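NEQ263 (Nanoarchaeum equitans Kin4-M, PDB 5BN3) probably binds ATP as the B-type, nucleotide-binding-fold subunit that pairs with NeqA in the catalytic core of an archaeal ATP synthase. Local coordinates at residues B[132-137]-B[303-308]. Residues are numbered along the deposited sequence; the frame is centred on the assembly and turned at random.
With SO4 (sulfate ion), chain X.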
loop_
_atom_site.group_PDB
_atom_site.type_symbol
_atom_site.label_atom_id
_atom_site.label_comp_id
_atom_site.label_asym_id
_atom_site.label_seq_id
_atom_site.Cartn_x
_atom_site.Cartn_y
_atom_site.Cartn_z
ATOM N N ILE B 132 6.982 -24.797 -11.992
ATOM C CA ILE B 132 5.684 -24.594 -12.620
ATOM C C ILE B 132 4.913 -23.579 -11.777
ATOM O O ILE B 132 4.699 -23.798 -10.582
ATOM C CB ILE B 132 4.882 -25.911 -12.719
ATOM C CG1 ILE B 132 5.639 -26.944 -13.562
ATOM C CG2 ILE B 132 3.504 -25.659 -13.323
ATOM C CD1 ILE B 132 4.989 -28.314 -13.567
ATOM N N PHE B 133 4.525 -22.461 -12.390
ATOM C CA PHE B 133 3.726 -21.443 -11.712
ATOM C C PHE B 133 2.291 -21.603 -12.180
ATOM O O PHE B 133 2.038 -21.657 -13.386
ATOM C CB PHE B 133 4.182 -20.027 -12.093
ATOM C CG PHE B 133 5.540 -19.637 -11.565
ATOM C CD1 PHE B 133 6.288 -20.502 -10.780
ATOM C CD2 PHE B 133 6.060 -18.382 -11.852
ATOM C CE1 PHE B 133 7.539 -20.124 -10.303
ATOM C CE2 PHE B 133 7.305 -18.000 -11.378
ATOM C CZ PHE B 133 8.045 -18.874 -10.603
ATOM N N SER B 134 1.347 -21.662 -11.249
ATOM C CA SER B 134 -0.056 -21.810 -11.632
ATOM C C SER B 134 -0.992 -20.890 -10.860
ATOM O O SER B 134 -0.810 -20.669 -9.663
ATOM C CB SER B 134 -0.516 -23.265 -11.475
ATOM O OG SER B 134 -1.901 -23.395 -11.763
ATOM N N PRO B 135 -1.998 -20.343 -11.557
ATOM C CA PRO B 135 -3.131 -19.705 -10.881
ATOM C C PRO B 135 -3.867 -20.772 -10.087
ATOM O O PRO B 135 -3.772 -21.951 -10.442
ATOM C CB PRO B 135 -4.018 -19.239 -12.043
ATOM C CG PRO B 135 -3.107 -19.169 -13.233
ATOM C CD PRO B 135 -2.095 -20.254 -13.027
ATOM N N PRO B 136 -4.577 -20.383 -9.019
ATOM C CA PRO B 136 -5.379 -21.373 -8.291
ATOM C C PRO B 136 -6.379 -22.060 -9.219
ATOM O O PRO B 136 -6.965 -21.395 -10.076
ATOM C CB PRO B 136 -6.133 -20.521 -7.269
ATOM C CG PRO B 136 -5.246 -19.346 -7.039
ATOM C CD PRO B 136 -4.605 -19.059 -8.372
ATOM N N GLY B 137 -6.551 -23.371 -9.070
ATOM C CA GLY B 137 -7.548 -24.096 -9.839
ATOM C C GLY B 137 -7.099 -24.742 -11.138
ATOM O O GLY B 137 -7.785 -25.622 -11.661
ATOM N N TYR B 303 7.546 -22.792 -16.129
ATOM C CA TYR B 303 6.399 -22.988 -17.004
ATOM C C TYR B 303 5.180 -22.320 -16.369
ATOM O O TYR B 303 4.716 -22.733 -15.305
ATOM C CB TYR B 303 6.141 -24.478 -17.239
ATOM C CG TYR B 303 7.334 -25.221 -17.802
ATOM C CD1 TYR B 303 7.899 -24.849 -19.013
ATOM C CD2 TYR B 303 7.887 -26.301 -17.127
ATOM C CE1 TYR B 303 8.987 -25.526 -19.534
ATOM C CE2 TYR B 303 8.976 -26.986 -17.643
ATOM C CZ TYR B 303 9.519 -26.591 -18.847
ATOM O OH TYR B 303 10.602 -27.258 -19.369
ATOM N N VAL B 304 4.670 -21.282 -17.022
ATOM C CA VAL B 304 3.580 -20.494 -16.459
ATOM C C VAL B 304 2.241 -20.884 -17.071
ATOM O O VAL B 304 2.085 -20.872 -18.293
ATOM C CB VAL B 304 3.825 -18.988 -16.668
ATOM C CG1 VAL B 304 2.669 -18.171 -16.104
ATOM C CG2 VAL B 304 5.135 -18.578 -16.018
ATOM N N LEU B 305 1.279 -21.233 -16.221
ATOM C CA LEU B 305 -0.048 -21.614 -16.697
ATOM C C LEU B 305 -0.955 -20.394 -16.846
ATOM O O LEU B 305 -0.835 -19.422 -16.097
ATOM C CB LEU B 305 -0.681 -22.662 -15.776
ATOM C CG LEU B 305 -0.491 -24.131 -16.171
ATOM C CD1 LEU B 305 0.873 -24.376 -16.781
ATOM C CD2 LEU B 305 -0.704 -25.055 -14.979
ATOM N N SER B 306 -1.860 -20.451 -17.821
ATOM C CA SER B 306 -2.669 -19.292 -18.196
ATOM C C SER B 306 -4.165 -19.518 -17.984
ATOM O O SER B 306 -4.736 -20.488 -18.489
ATOM C CB SER B 306 -2.393 -18.923 -19.661
ATOM O OG SER B 306 -3.373 -18.034 -20.169
ATOM N N GLN B 307 -4.791 -18.615 -17.235
ATOM C CA GLN B 307 -6.230 -18.659 -16.995
ATOM C C GLN B 307 -6.992 -18.516 -18.309
ATOM O O GLN B 307 -8.024 -19.155 -18.514
ATOM C CB GLN B 307 -6.630 -17.528 -16.044
ATOM C CG GLN B 307 -7.358 -17.974 -14.790
ATOM C CD GLN B 307 -7.452 -16.868 -13.755
ATOM O OE1 GLN B 307 -7.644 -15.698 -14.093
ATOM N NE2 GLN B 307 -7.304 -17.231 -12.486
ATOM N N ASP B 308 -6.473 -17.667 -19.191
ATOM C CA ASP B 308 -7.091 -17.424 -20.489
ATOM C C ASP B 308 -7.147 -18.692 -21.341
ATOM O O ASP B 308 -8.192 -19.020 -21.904
ATOM C CB ASP B 308 -6.338 -16.317 -21.229
ATOM C CG ASP B 308 -6.930 -16.019 -22.592
ATOM O OD1 ASP B 308 -8.084 -15.544 -22.648
ATOM O OD2 ASP B 308 -6.240 -16.248 -23.607
HETATM S S SO4 X . -3.743 -14.676 -18.743
HETATM O O1 SO4 X . -2.843 -15.511 -19.526
HETATM O O2 SO4 X . -4.108 -13.501 -19.524
HETATM O O3 SO4 X . -3.083 -14.282 -17.504
HETATM O O4 SO4 X . -4.938 -15.439 -18.412
#
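Ile132 has CG1 anti to its carbonyl carbon (chi1 -60°), which brings that branch to the edge of the Tyr303 ring, CG1 to CD2 4.3 Å, near the ring plane. Ser134 turns OG anti to the backbone N (chi1 176°), which sets it beside its own carbonyl carbon and lets it reach forward to donate to Pro135 O at 2.7 Å; OG also lies against the Leu305 methyl CD2. The backbones are joined by a short parallel ladder: Phe133 N donates to Tyr303 O (2.9 Å), and Phe133 O accepts from Leu305 N (3.0 Å). Phe133 and Val304 pair on the other face of the sheet from Ile132 and Tyr303, with CG2 of Val304 meeting the ring obliquely. Beyond the ladder, Pro135 takes over the contact. The Pro135 ring crosses the Leu305 side chain at about a right angle, its CD 3.9 Å from Leu305 CB, and Gln307 reaches back to put NE2 beside Pro135 CB. Ser306 N-caps helix 307-311, and its OG and Asp308 N bind a sulfate, probably from the crystallisation liquor, at this helix start. In the P-loop NTPase-type sheet, strand 131-134 lies between 273-281 and 301-304; Met140 of helix 140-151 covers Ile132, Ser134 and Leu305, while Phe133 packs against helix 290-296.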